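Local coordinates for prefoldin beta subunit 1 (Thermococcus sp., PDB 2ZQM), which acts as a molecular chaperone that stabilizes a range of proteins, apparently in an ATP-independent, HSP70-like role in archaeal de novo folding, at residues A[19-24]-A[94-99]; A[33-38]-A[80-85]; A[54-59]-A[63-68]. One frame throughout, in Å; residues are numbered along the deposited sequence. Where two conformers were deposited one is given.

Contact 1: A[19-24]-A[94-99]; sequences QQQLQL and KKLNEK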
ATOM      1  N   GLN A  19     -12.920   7.911 -20.805  1.00 16.21           N
ATOM      2  CA  GLN A  19     -11.466   7.806 -20.695  1.00 16.02           C
ATOM      3  C   GLN A  19     -11.068   7.409 -19.290  1.00 15.47           C
ATOM      4  O   GLN A  19     -10.179   6.586 -19.110  1.00 17.23           O
ATOM      5  CB  GLN A  19     -10.807   9.129 -21.081  1.00 20.22           C
ATOM      6  CG  GLN A  19     -10.793   9.371 -22.593  1.00 24.50           C
ATOM      7  CD  GLN A  19     -10.478  10.815 -22.952  1.00 32.33           C
ATOM      8  OE1 GLN A  19     -10.157  11.132 -24.102  1.00 34.10           O
ATOM      9  NE2 GLN A  19     -10.584  11.700 -21.971  1.00 31.42           N
ATOM     10  N   GLN A  20     -11.726   7.996 -18.291  1.00 16.32           N
ATOM     11  CA  GLN A  20     -11.422   7.659 -16.910  1.00 16.55           C
ATOM     12  C   GLN A  20     -11.844   6.208 -16.648  1.00 19.10           C
ATOM     13  O   GLN A  20     -11.136   5.460 -15.975  1.00 17.74           O
ATOM     14  CB  GLN A  20     -12.147   8.610 -15.959  1.00 15.11           C
ATOM     15  CG  GLN A  20     -11.776  10.086 -16.168  1.00 20.35           C
ATOM     16  CD  GLN A  20     -12.660  11.032 -15.377  1.00 28.49           C
ATOM     17  OE1 GLN A  20     -13.713  10.642 -14.879  1.00 30.46           O
ATOM     18  NE2 GLN A  20     -12.242  12.290 -15.273  1.00 29.15           N
ATOM     19  N   GLN A  21     -12.996   5.813 -17.184  1.00 17.07           N
ATOM     20  CA  GLN A  21     -13.485   4.450 -17.018  1.00 12.68           C
ATOM     21  C   GLN A  21     -12.509   3.454 -17.668  1.00 15.96           C
ATOM     22  O   GLN A  21     -12.221   2.399 -17.103  1.00 18.61           O
ATOM     23  CB  GLN A  21     -14.887   4.330 -17.631  1.00 16.27           C
ATOM     24  CG  GLN A  21     -15.993   4.986 -16.792  1.00 18.19           C
ATOM     25  CD  GLN A  21     -17.288   5.219 -17.574  1.00 21.29           C
ATOM     26  OE1 GLN A  21     -17.546   4.552 -18.572  1.00 16.22           O
ATOM     27  NE2 GLN A  21     -18.108   6.165 -17.113  1.00 12.50           N
ATOM     28  N   LEU A  22     -11.979   3.793 -18.842  1.00 17.11           N
ATOM     29  CA  LEU A  22     -11.030   2.904 -19.527  1.00 17.18           C
ATOM     30  C   LEU A  22      -9.737   2.787 -18.718  1.00 19.02           C
ATOM     31  O   LEU A  22      -9.138   1.715 -18.609  1.00 15.75           O
ATOM     32  CB  LEU A  22     -10.716   3.429 -20.936  1.00 14.01           C
ATOM     33  CG  LEU A  22      -9.635   2.693 -21.741  1.00 15.98           C
ATOM     34  CD1 LEU A  22     -10.079   1.279 -22.056  1.00 16.54           C
ATOM     35  CD2 LEU A  22      -9.358   3.448 -23.035  1.00 20.06           C
ATOM     36  N   GLN A  23      -9.293   3.906 -18.169  1.00 16.22           N
ATOM     37  CA  GLN A  23      -8.088   3.906 -17.358  1.00 18.86           C
ATOM     38  C   GLN A  23      -8.247   2.871 -16.229  1.00 19.84           C
ATOM     39  O   GLN A  23      -7.334   2.090 -15.949  1.00 21.14           O
ATOM     40  CB  GLN A  23      -7.883   5.306 -16.783  1.00 25.86           C
ATOM     41  CG  GLN A  23      -6.510   5.582 -16.219  1.00 41.64           C
ATOM     42  CD  GLN A  23      -6.410   6.985 -15.651  1.00 51.50           C
ATOM     43  OE1 GLN A  23      -6.839   7.954 -16.284  1.00 57.64           O
ATOM     44  NE2 GLN A  23      -5.843   7.104 -14.458  1.00 54.75           N
ATOM     45  N   LEU A  24      -9.410   2.862 -15.587  1.00 18.85           N
ATOM     46  CA  LEU A  24      -9.662   1.920 -14.497  1.00 16.05           C
ATOM     47  C   LEU A  24      -9.673   0.472 -14.994  1.00 17.52           C
ATOM     48  O   LEU A  24      -9.024  -0.405 -14.404  1.00 17.47           O
ATOM     49  CB  LEU A  24     -10.994   2.242 -13.813  1.00 16.35           C
ATOM     50  CG  LEU A  24     -11.495   1.233 -12.766  1.00 14.77           C
ATOM     51  CD1 LEU A  24     -10.500   1.129 -11.598  1.00 19.04           C
ATOM     52  CD2 LEU A  24     -12.872   1.667 -12.270  1.00 14.53           C
ATOM     53  N   LYS A  94     -12.260  -3.525 -24.901  1.00 20.68           N
ATOM     54  CA  LYS A  94     -12.569  -3.404 -26.325  1.00 23.44           C
ATOM     55  C   LYS A  94     -13.858  -2.600 -26.514  1.00 20.33           C
ATOM     56  O   LYS A  94     -13.952  -1.770 -27.413  1.00 20.99           O
ATOM     57  CB  LYS A  94     -12.716  -4.791 -26.950  1.00 20.71           C
ATOM     58  N   LYS A  95     -14.855  -2.846 -25.674  1.00 21.10           N
ATOM     59  CA  LYS A  95     -16.105  -2.107 -25.769  1.00 19.66           C
ATOM     60  C   LYS A  95     -15.863  -0.620 -25.520  1.00 18.09           C
ATOM     61  O   LYS A  95     -16.442   0.238 -26.191  1.00 18.14           O
ATOM     62  CB  LYS A  95     -17.116  -2.601 -24.741  1.00 19.36           C
ATOM     63  CG  LYS A  95     -17.936  -3.802 -25.163  1.00 31.09           C
ATOM     64  CD  LYS A  95     -18.973  -4.118 -24.079  1.00 31.01           C
ATOM     65  CE  LYS A  95     -19.642  -5.449 -24.312  1.00 36.79           C
ATOM     66  NZ  LYS A  95     -20.634  -5.731 -23.246  1.00 33.27           N
ATOM     67  N   LEU A  96     -15.021  -0.310 -24.541  1.00 17.61           N
ATOM     68  CA  LEU A  96     -14.752   1.090 -24.230  1.00 22.93           C
ATOM     69  C   LEU A  96     -13.993   1.779 -25.345  1.00 21.64           C
ATOM     70  O   LEU A  96     -14.267   2.937 -25.658  1.00 18.61           O
ATOM     71  CB  LEU A  96     -13.987   1.218 -22.915  1.00 21.31           C
ATOM     72  CG  LEU A  96     -14.886   1.412 -21.693  1.00 28.38           C
ATOM     73  CD1 LEU A  96     -14.096   1.155 -20.412  1.00 25.57           C
ATOM     74  CD2 LEU A  96     -15.474   2.832 -21.734  1.00 23.26           C
ATOM     75  N   ASN A  97     -13.047   1.071 -25.953  1.00 19.54           N
ATOM     76  CA  ASN A  97     -12.289   1.657 -27.046  1.00 21.97           C
ATOM     77  C   ASN A  97     -13.213   1.977 -28.209  1.00 23.12           C
ATOM     78  O   ASN A  97     -13.041   2.991 -28.882  1.00 26.29           O
ATOM     79  CB  ASN A  97     -11.185   0.710 -27.515  1.00 25.27           C
ATOM     80  CG  ASN A  97     -10.022   0.659 -26.554  1.00 28.31           C
ATOM     81  OD1 ASN A  97      -9.644   1.675 -25.980  1.00 32.83           O
ATOM     82  ND2 ASN A  97      -9.437  -0.517 -26.385  1.00 31.91           N
ATOM     83  N   GLU A  98     -14.193   1.112 -28.450  1.00 24.95           N
ATOM     84  CA  GLU A  98     -15.123   1.339 -29.546  1.00 24.08           C
ATOM     85  C   GLU A  98     -16.032   2.522 -29.245  1.00 21.82           C
ATOM     86  O   GLU A  98     -16.351   3.308 -30.136  1.00 22.66           O
ATOM     87  CB  GLU A  98     -15.959   0.086 -29.812  1.00 28.63           C
ATOM     88  CG  GLU A  98     -16.947   0.213 -30.980  1.00 43.59           C
ATOM     89  CD  GLU A  98     -16.282   0.626 -32.297  1.00 51.13           C
ATOM     90  OE1 GLU A  98     -15.188   0.109 -32.611  1.00 52.73           O
ATOM     91  OE2 GLU A  98     -16.863   1.462 -33.025  1.00 51.98           O
ATOM     92  N   LYS A  99     -16.467   2.656 -28.000  1.00 15.54           N
ATOM     93  CA  LYS A  99     -17.322   3.795 -27.662  1.00 17.49           C
ATOM     94  C   LYS A  99     -16.537   5.093 -27.802  1.00 22.05           C
ATOM     95  O   LYS A  99     -17.074   6.101 -28.274  1.00 22.86           O
ATOM     96  CB  LYS A  99     -17.857   3.677 -26.240  1.00 20.62           C
ATOM     97  CG  LYS A  99     -18.813   2.514 -26.039  1.00 25.12           C
ATOM     98  CD  LYS A  99     -19.158   2.383 -24.573  1.00 23.47           C
ATOM     99  CE  LYS A  99     -20.232   1.353 -24.341  1.00 26.86           C
ATOM    100  NZ  LYS A  99     -20.562   1.312 -22.891  1.00 22.06           N
TER
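Gln21 and Leu22 of helix 6-47 meet Leu96 and Asn97 of helix 68-111 in the antiparallel coiled coil of the prefoldin beta subunit. The two short helical segments run at 158° to each other with their axes 9.9 Å apart.

Gln21 comes first, at the border of the contact. Its chain runs extended beyond CG and crosses Leu96 at about a right angle, bringing OE1 to 4.2 Å from Leu96 CD2. That is only a loose touch; OE1 has its hydrogen bond with a bound glycerol, probably from the crystallisation liquor.

Leu22 carries most of this segment's share of the contact. Leu22 CA and Leu96 CA are the nearest CA pair across the segments, at 6.3 Å. The two side chains slide past each other in opposite directions: Leu96 CD1 reaches back to Leu22 CA at 3.6 Å, while Leu22 CD1 lies 4.0 Å from Leu96 CB. With CG anti to the backbone N (chi1 174°), the fork of Leu22 is carried toward the partner helix, and its CD2 arrives 3.4 Å from Asn97 OD1. Asn97 crosses that fork at about a right angle, setting an amide oxygen against a methyl group. Beyond the segments, Leu22 also rests on Glu93 and Leu100, and Leu96 on Tyr18 and Val25.

What joins the helices here is therefore apolar: one leucine from each side makes the seam, and the amide side chains of Gln21 and Asn97 border it on the exposed flanks, so the pairing here rests on van der Waals packing.

Contact 2: A[33-38]-A[80-85]; sequences QLELTE and ETLEVR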
ATOM      1  N   GLN A  33      -3.294  -9.441 -15.123  0.50 20.35           N
ATOM      2  CA  GLN A  33      -2.199  -9.918 -15.972  0.50 18.52           C
ATOM      3  C   GLN A  33      -0.933 -10.198 -15.168  0.50 17.75           C
ATOM      4  O   GLN A  33      -0.212 -11.152 -15.449  0.50 19.40           O
ATOM      5  CB  GLN A  33      -1.872  -8.896 -17.069  0.50 20.99           C
ATOM      6  CG  GLN A  33      -2.909  -8.769 -18.175  0.50 23.80           C
ATOM      7  CD  GLN A  33      -2.521  -7.736 -19.229  0.50 21.05           C
ATOM      8  OE1 GLN A  33      -2.266  -6.571 -18.910  0.50 13.64           O
ATOM      9  NE2 GLN A  33      -2.485  -8.159 -20.490  0.50 13.87           N
ATOM     10  N   LEU A  34      -0.660  -9.364 -14.169  1.00 20.09           N
ATOM     11  CA  LEU A  34       0.531  -9.542 -13.345  1.00 20.63           C
ATOM     12  C   LEU A  34       0.404 -10.830 -12.528  1.00 24.44           C
ATOM     13  O   LEU A  34       1.339 -11.629 -12.453  1.00 19.22           O
ATOM     14  CB  LEU A  34       0.712  -8.346 -12.421  1.00 22.21           C
ATOM     15  CG  LEU A  34       1.830  -8.474 -11.388  1.00 30.82           C
ATOM     16  CD1 LEU A  34       3.143  -8.883 -12.070  1.00 32.53           C
ATOM     17  CD2 LEU A  34       1.982  -7.148 -10.659  1.00 30.41           C
ATOM     18  N   GLU A  35      -0.758 -11.017 -11.913  1.00 16.47           N
ATOM     19  CA  GLU A  35      -1.017 -12.206 -11.130  1.00 19.00           C
ATOM     20  C   GLU A  35      -0.936 -13.442 -12.010  1.00 18.41           C
ATOM     21  O   GLU A  35      -0.437 -14.489 -11.586  1.00 17.37           O
ATOM     22  CB  GLU A  35      -2.412 -12.145 -10.513  1.00 21.68           C
ATOM     23  CG  GLU A  35      -2.544 -11.214  -9.338  1.00 32.46           C
ATOM     24  CD  GLU A  35      -3.979 -11.135  -8.841  1.00 40.98           C
ATOM     25  OE1 GLU A  35      -4.571 -12.203  -8.557  1.00 41.79           O
ATOM     26  OE2 GLU A  35      -4.510 -10.010  -8.739  1.00 44.28           O
ATOM     27  N   LEU A  36      -1.427 -13.320 -13.237  1.00 15.65           N
ATOM     28  CA  LEU A  36      -1.414 -14.456 -14.154  1.00 17.42           C
ATOM     29  C   LEU A  36       0.027 -14.812 -14.529  1.00 22.14           C
ATOM     30  O   LEU A  36       0.393 -15.985 -14.613  1.00 17.94           O
ATOM     31  CB  LEU A  36      -2.225 -14.131 -15.405  1.00 13.81           C
ATOM     32  CG  LEU A  36      -2.249 -15.187 -16.507  1.00 19.52           C
ATOM     33  CD1 LEU A  36      -2.820 -16.491 -15.950  1.00 16.75           C
ATOM     34  CD2 LEU A  36      -3.084 -14.673 -17.678  1.00 19.72           C
ATOM     35  N   THR A  37       0.850 -13.792 -14.737  1.00 19.95           N
ATOM     36  CA  THR A  37       2.242 -14.025 -15.099  1.00 20.47           C
ATOM     37  C   THR A  37       2.966 -14.708 -13.951  1.00 15.94           C
ATOM     38  O   THR A  37       3.730 -15.646 -14.164  1.00 20.85           O
ATOM     39  CB  THR A  37       2.947 -12.703 -15.448  1.00 23.11           C
ATOM     40  OG1 THR A  37       2.308 -12.123 -16.592  1.00 22.67           O
ATOM     41  CG2 THR A  37       4.422 -12.948 -15.766  1.00 23.29           C
ATOM     42  N   GLU A  38       2.728 -14.243 -12.732  1.00 16.66           N
ATOM     43  CA  GLU A  38       3.363 -14.839 -11.571  1.00 17.59           C
ATOM     44  C   GLU A  38       2.921 -16.293 -11.395  1.00 20.96           C
ATOM     45  O   GLU A  38       3.742 -17.176 -11.109  1.00 17.10           O
ATOM     46  CB  GLU A  38       3.017 -14.036 -10.320  1.00 30.53           C
ATOM     47  CG  GLU A  38       3.360 -12.553 -10.431  1.00 40.92           C
ATOM     48  CD  GLU A  38       2.811 -11.725  -9.273  1.00 54.48           C
ATOM     49  OE1 GLU A  38       1.692 -12.028  -8.787  1.00 57.46           O
ATOM     50  OE2 GLU A  38       3.491 -10.757  -8.860  1.00 59.14           O
ATOM     51  N   GLU A  80      -6.384 -20.880 -14.727  1.00 13.87           N
ATOM     52  CA  GLU A  80      -7.641 -20.997 -15.466  1.00 10.92           C
ATOM     53  C   GLU A  80      -8.530 -19.830 -15.065  1.00 13.71           C
ATOM     54  O   GLU A  80      -9.059 -19.111 -15.916  1.00 13.19           O
ATOM     55  CB  GLU A  80      -8.318 -22.332 -15.126  1.00  9.70           C
ATOM     56  CG  GLU A  80      -9.812 -22.395 -15.512  1.00  9.79           C
ATOM     57  CD  GLU A  80     -10.529 -23.584 -14.906  1.00 16.32           C
ATOM     58  OE1 GLU A  80      -9.859 -24.427 -14.262  1.00 12.14           O
ATOM     59  OE2 GLU A  80     -11.768 -23.680 -15.082  1.00 15.46           O
ATOM     60  N   THR A  81      -8.670 -19.629 -13.757  1.00 14.41           N
ATOM     61  CA  THR A  81      -9.497 -18.555 -13.217  1.00 14.51           C
ATOM     62  C   THR A  81      -9.079 -17.167 -13.680  1.00 17.14           C
ATOM     63  O   THR A  81      -9.915 -16.366 -14.103  1.00 12.56           O
ATOM     64  CB  THR A  81      -9.491 -18.576 -11.672  1.00 13.78           C
ATOM     65  OG1 THR A  81     -10.155 -19.761 -11.217  1.00 16.40           O
ATOM     66  CG2 THR A  81     -10.208 -17.347 -11.106  1.00 17.36           C
ATOM     67  N   LEU A  82      -7.786 -16.878 -13.581  1.00 14.48           N
ATOM     68  CA  LEU A  82      -7.266 -15.583 -13.989  1.00 12.04           C
ATOM     69  C   LEU A  82      -7.460 -15.331 -15.479  1.00 11.23           C
ATOM     70  O   LEU A  82      -7.708 -14.197 -15.893  1.00 13.50           O
ATOM     71  CB  LEU A  82      -5.783 -15.491 -13.613  1.00 12.75           C
ATOM     72  CG  LEU A  82      -5.539 -15.342 -12.107  1.00 12.35           C
ATOM     73  CD1 LEU A  82      -4.072 -15.622 -11.762  1.00 15.64           C
ATOM     74  CD2 LEU A  82      -5.936 -13.944 -11.682  1.00 13.94           C
ATOM     75  N   GLU A  83      -7.333 -16.369 -16.296  1.00 11.04           N
ATOM     76  CA  GLU A  83      -7.533 -16.179 -17.727  1.00 10.80           C
ATOM     77  C   GLU A  83      -8.994 -15.867 -18.047  1.00 15.43           C
ATOM     78  O   GLU A  83      -9.277 -15.080 -18.949  1.00 15.82           O
ATOM     79  CB  GLU A  83      -7.041 -17.406 -18.498  1.00 16.99           C
ATOM     80  CG  GLU A  83      -5.507 -17.526 -18.389  1.00 16.55           C
ATOM     81  CD  GLU A  83      -4.893 -18.629 -19.221  1.00 28.90           C
ATOM     82  OE1 GLU A  83      -5.616 -19.563 -19.639  1.00 29.31           O
ATOM     83  OE2 GLU A  83      -3.663 -18.561 -19.444  1.00 22.05           O
ATOM     84  N   VAL A  84      -9.922 -16.472 -17.313  1.00 13.14           N
ATOM     85  CA  VAL A  84     -11.337 -16.185 -17.548  1.00 12.18           C
ATOM     86  C   VAL A  84     -11.571 -14.712 -17.182  1.00 15.52           C
ATOM     87  O   VAL A  84     -12.273 -13.984 -17.888  1.00 15.34           O
ATOM     88  CB  VAL A  84     -12.270 -17.052 -16.661  1.00 13.07           C
ATOM     89  CG1 VAL A  84     -13.708 -16.507 -16.725  1.00 14.45           C
ATOM     90  CG2 VAL A  84     -12.272 -18.499 -17.145  1.00 11.88           C
ATOM     91  N   ARG A  85     -10.973 -14.278 -16.075  1.00 10.81           N
ATOM     92  CA  ARG A  85     -11.139 -12.904 -15.621  1.00 16.62           C
ATOM     93  C   ARG A  85     -10.489 -11.936 -16.585  1.00 16.74           C
ATOM     94  O   ARG A  85     -11.037 -10.885 -16.879  1.00 15.27           O
ATOM     95  CB  ARG A  85     -10.536 -12.724 -14.228  1.00 18.48           C
ATOM     96  CG  ARG A  85     -11.292 -13.452 -13.125  1.00 17.94           C
ATOM     97  CD  ARG A  85     -10.651 -13.183 -11.781  1.00 11.02           C
ATOM     98  NE  ARG A  85     -10.601 -11.748 -11.514  1.00 17.21           N
ATOM     99  CZ  ARG A  85      -9.738 -11.188 -10.673  1.00 26.41           C
ATOM    100  NH1 ARG A  85      -8.865 -11.952 -10.023  1.00 24.70           N
ATOM    101  NH2 ARG A  85      -9.735  -9.873 -10.497  1.00 24.27           N
TER
HETATM  102  O   HOH W   1      -7.121  -8.494  -9.139  1.00 40.77           O
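Leu36 and Leu82 interlock between the two long helices of the prefoldin antiparallel coiled coil, where the axes of the two short segments approach to 9.5 Å at 153°. Both leucines are buried, and Leu36 CA and Leu82 CA, 6.0 Å apart, are the nearest CA pair across the segments. The side chains slide past each other in opposite directions, so each branch reaches the root of its partner. Leu82 CD1 sits 3.8 Å from Leu36 CA, and in return Leu36 CD1 comes to 3.9 Å from Leu82 CB. The leucines reach these places by different first torsions: in Leu36, CG is anti to the backbone N (chi1 177°), whereas in Leu82 it is anti to the carbonyl carbon (chi1 -72°). Ile79 and Leu86 extend the packing round Leu36, and Val32 does so beside Leu82.

Two glutamates close over this apolar seam with their methylenes. Glu83 crosses Leu36 at about a right angle, its CG 3.8 Å from both CD1 and CD2 of Leu36, so that it straddles the leucine fork; its OE2 has a long, weak ion pair with Lys40. On the other flank, Glu35 crosses Leu82 at about a right angle, its CB near both methyl branches and its OE1 3.8 Å from Leu82 CD2, while OE2 turns toward a water.

Past Glu35 the contact loosens into solvent. Arg85 brings an opposite charge near that carboxylate, yet the two do not form a salt bridge, and whatever attraction acts between them is likely to be modest. Instead the water spans them: it donates to Glu35 OE2 at 3.0 Å and accepts from Arg85 NH2 at 3.3 Å.

Contact 3: A[54-59]-A[63-68]; sequences VVYKTV and IVKTTK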
ATOM      1  N   VAL A  54       9.696 -32.949  -2.404  1.00 31.06           N
ATOM      2  CA  VAL A  54       8.910 -32.585  -1.230  1.00 30.49           C
ATOM      3  C   VAL A  54       8.316 -31.183  -1.448  1.00 30.82           C
ATOM      4  O   VAL A  54       9.027 -30.256  -1.845  1.00 33.35           O
ATOM      5  CB  VAL A  54       9.786 -32.582   0.048  1.00 40.15           C
ATOM      6  CG1 VAL A  54      10.914 -31.570  -0.089  1.00 40.24           C
ATOM      7  CG2 VAL A  54       8.927 -32.275   1.263  1.00 42.42           C
ATOM      8  N   VAL A  55       7.015 -31.029  -1.208  1.00 25.20           N
ATOM      9  CA  VAL A  55       6.367 -29.735  -1.389  1.00 22.43           C
ATOM     10  C   VAL A  55       5.437 -29.406  -0.219  1.00 19.73           C
ATOM     11  O   VAL A  55       4.680 -30.258   0.230  1.00 21.63           O
ATOM     12  CB  VAL A  55       5.523 -29.694  -2.709  1.00 19.13           C
ATOM     13  CG1 VAL A  55       4.917 -28.308  -2.901  1.00 24.74           C
ATOM     14  CG2 VAL A  55       6.385 -30.049  -3.907  1.00 22.17           C
ATOM     15  N   TYR A  56       5.510 -28.167   0.273  1.00 19.77           N
ATOM     16  CA  TYR A  56       4.639 -27.692   1.356  1.00 20.61           C
ATOM     17  C   TYR A  56       3.863 -26.509   0.791  1.00 17.94           C
ATOM     18  O   TYR A  56       4.321 -25.844  -0.128  1.00 17.07           O
ATOM     19  CB  TYR A  56       5.453 -27.193   2.565  1.00 20.36           C
ATOM     20  CG  TYR A  56       6.197 -28.276   3.309  1.00 23.30           C
ATOM     21  CD1 TYR A  56       5.646 -28.886   4.434  1.00 19.86           C
ATOM     22  CD2 TYR A  56       7.436 -28.727   2.853  1.00 22.74           C
ATOM     23  CE1 TYR A  56       6.315 -29.928   5.089  1.00 24.10           C
ATOM     24  CE2 TYR A  56       8.108 -29.761   3.495  1.00 29.66           C
ATOM     25  CZ  TYR A  56       7.541 -30.359   4.609  1.00 33.25           C
ATOM     26  OH  TYR A  56       8.211 -31.393   5.228  1.00 40.85           O
ATOM     27  N   LYS A  57       2.690 -26.235   1.339  1.00 15.30           N
ATOM     28  CA  LYS A  57       1.920 -25.099   0.864  1.00 17.00           C
ATOM     29  C   LYS A  57       1.513 -24.263   2.064  1.00 20.43           C
ATOM     30  O   LYS A  57       1.451 -24.764   3.183  1.00 22.47           O
ATOM     31  CB  LYS A  57       0.669 -25.552   0.095  1.00 21.84           C
ATOM     32  CG  LYS A  57      -0.311 -26.388   0.903  1.00 22.57           C
ATOM     33  CD  LYS A  57      -1.608 -26.638   0.125  1.00 23.72           C
ATOM     34  CE  LYS A  57      -2.366 -25.333  -0.127  1.00 30.45           C
ATOM     35  NZ  LYS A  57      -3.712 -25.540  -0.780  1.00 31.13           N
ATOM     36  N   THR A  58       1.244 -22.985   1.833  1.00 21.07           N
ATOM     37  CA  THR A  58       0.843 -22.114   2.922  1.00 23.15           C
ATOM     38  C   THR A  58      -0.672 -21.994   2.939  1.00 23.54           C
ATOM     39  O   THR A  58      -1.316 -21.945   1.889  1.00 23.27           O
ATOM     40  CB  THR A  58       1.462 -20.702   2.779  1.00 24.89           C
ATOM     41  OG1 THR A  58       1.127 -20.163   1.498  1.00 31.45           O
ATOM     42  CG2 THR A  58       2.976 -20.759   2.910  1.00 22.67           C
ATOM     43  N   VAL A  59      -1.239 -21.992   4.142  1.00 23.09           N
ATOM     44  CA  VAL A  59      -2.681 -21.843   4.326  1.00 20.15           C
ATOM     45  C   VAL A  59      -2.757 -20.737   5.363  1.00 26.47           C
ATOM     46  O   VAL A  59      -2.703 -20.988   6.571  1.00 22.29           O
ATOM     47  CB  VAL A  59      -3.321 -23.127   4.879  1.00 20.34           C
ATOM     48  CG1 VAL A  59      -4.826 -22.903   5.085  1.00 22.10           C
ATOM     49  CG2 VAL A  59      -3.076 -24.293   3.912  1.00 24.10           C
ATOM     50  N   ILE A  63       1.558 -23.762   7.498  1.00 18.59           N
ATOM     51  CA  ILE A  63       2.287 -24.454   6.450  1.00 18.75           C
ATOM     52  C   ILE A  63       2.001 -25.934   6.587  1.00 19.30           C
ATOM     53  O   ILE A  63       2.212 -26.512   7.645  1.00 18.30           O
ATOM     54  CB  ILE A  63       3.802 -24.196   6.582  1.00 18.70           C
ATOM     55  CG1 ILE A  63       4.080 -22.708   6.320  1.00 18.44           C
ATOM     56  CG2 ILE A  63       4.592 -25.123   5.622  1.00 15.36           C
ATOM     57  CD1 ILE A  63       5.459 -22.229   6.747  1.00 20.92           C
ATOM     58  N   VAL A  64       1.477 -26.546   5.528  1.00 19.34           N
ATOM     59  CA  VAL A  64       1.190 -27.978   5.568  1.00 16.23           C
ATOM     60  C   VAL A  64       1.822 -28.694   4.380  1.00 16.87           C
ATOM     61  O   VAL A  64       2.152 -28.080   3.361  1.00 17.04           O
ATOM     62  CB  VAL A  64      -0.323 -28.254   5.576  1.00 21.10           C
ATOM     63  CG1 VAL A  64      -0.941 -27.644   6.826  1.00 19.97           C
ATOM     64  CG2 VAL A  64      -0.961 -27.688   4.330  1.00 16.52           C
ATOM     65  N   LYS A  65       2.006 -29.994   4.514  1.00 19.11           N
ATOM     66  CA  LYS A  65       2.630 -30.729   3.440  1.00 22.17           C
ATOM     67  C   LYS A  65       1.619 -30.967   2.319  1.00 16.77           C
ATOM     68  O   LYS A  65       0.427 -31.123   2.568  1.00 21.13           O
ATOM     69  CB  LYS A  65       3.175 -32.059   3.968  1.00 26.56           C
ATOM     70  CG  LYS A  65       4.276 -32.667   3.095  1.00 33.47           C
ATOM     71  CD  LYS A  65       4.672 -34.062   3.557  1.00 42.31           C
ATOM     72  CE  LYS A  65       5.198 -34.067   4.980  1.00 49.95           C
ATOM     73  NZ  LYS A  65       6.496 -33.353   5.120  1.00 56.12           N
ATOM     74  N   THR A  66       2.086 -30.927   1.079  1.00 18.25           N
ATOM     75  CA  THR A  66       1.221 -31.222  -0.058  1.00 16.78           C
ATOM     76  C   THR A  66       2.069 -32.096  -0.967  1.00 20.66           C
ATOM     77  O   THR A  66       2.999 -32.737  -0.476  1.00 18.27           O
ATOM     78  CB  THR A  66       0.740 -29.936  -0.789  1.00 19.76           C
ATOM     79  OG1 THR A  66      -0.135 -30.310  -1.861  1.00 20.48           O
ATOM     80  CG2 THR A  66       1.899 -29.132  -1.343  1.00 14.17           C
ATOM     81  N   THR A  67       1.755 -32.172  -2.262  1.00 17.53           N
ATOM     82  CA  THR A  67       2.565 -32.966  -3.182  1.00 18.26           C
ATOM     83  C   THR A  67       2.748 -32.184  -4.465  1.00 17.33           C
ATOM     84  O   THR A  67       2.059 -31.188  -4.695  1.00 14.91           O
ATOM     85  CB  THR A  67       1.912 -34.328  -3.576  1.00 25.38           C
ATOM     86  OG1 THR A  67       0.744 -34.081  -4.371  1.00 19.51           O
ATOM     87  CG2 THR A  67       1.546 -35.152  -2.337  1.00 23.45           C
ATOM     88  N   LYS A  68       3.672 -32.632  -5.310  1.00 13.36           N
ATOM     89  CA  LYS A  68       3.890 -31.945  -6.564  1.00 15.01           C
ATOM     90  C   LYS A  68       2.619 -31.905  -7.394  1.00 17.29           C
ATOM     91  O   LYS A  68       2.226 -30.839  -7.872  1.00 14.03           O
ATOM     92  CB  LYS A  68       4.992 -32.610  -7.386  1.00 16.30           C
ATOM     93  CG  LYS A  68       5.178 -31.950  -8.745  1.00 20.18           C
ATOM     94  CD  LYS A  68       6.201 -32.674  -9.619  1.00 21.54           C
ATOM     95  CE  LYS A  68       6.279 -32.033 -10.998  1.00 22.37           C
ATOM     96  NZ  LYS A  68       7.157 -32.780 -11.951  1.00 20.03           N
TER
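The beta hairpin formed by strands 55-59 and 62-66 connects the two long helices along the chain, and Tyr56, Lys57, Val64 and Lys65 meet at its middle. Lys57 and Val64 are a hydrogen-bonded antiparallel pair: Lys57 N donates to Val64 O at 2.8 Å and Val64 N to Lys57 O at 2.9 Å. Farther along, Thr66 N gives a bond of 2.8 Å to Val55 O.

Tyr56 faces Lys65 in a non-hydrogen-bonded pair whose side chains diverge at their roots. The lysine then folds back through bends at chi3 (-60°) and chi4 (-67°): its CG lies over one ring face, offset toward the rim, and NZ comes round to 2.6 Å from Tyr56 OH. Tyr56 CB meanwhile packs on Ile63 CG2 at 3.8 Å. An alanine in place of Tyr56 would keep that CB but is likely to leave the aliphatic part of Lys65 without the ring it lies against and its bent end freer to swing.

On the face shared by Val55, Lys57, Val64 and Thr66, Lys57 CG rests 3.7 Å from Val64 CG2, side by side. A tight pair follows, with Val55 CG1 only 3.5 Å from Thr66 CG2. The amine of Lys57 leads away to salt bridges with Glu74 and with Glu45 of the third subunit.

Strand 55-59 pairs with a strand of the second subunit, and Ile63 and Val64 pair with one of the third. The hairpin thus feeds an intersubunit antiparallel sheet, typical of the assembly platform of prefoldin, from which the coiled coils extend.

Overall arrangement
From the N terminus, helix 6-47 first supplies 19-24, whose partner 94-99 lies in the second half of helix 68-111; contact 1 thus closes the widest loop. Within that loop, 33-38 meets 80-85 in contact 2, and within this smaller one the hairpin strands close the shortest turn in contact 3. The three nest without crossing. Contacts 1 and 2 are successive points along the same helix pair, their centres 21 Å apart, while contact 3 lies about 22 Å beyond contact 2, measured between centres. Together they fix an elongated subunit: a two-helix arm joined at two levels, with the assembly hairpin at one end.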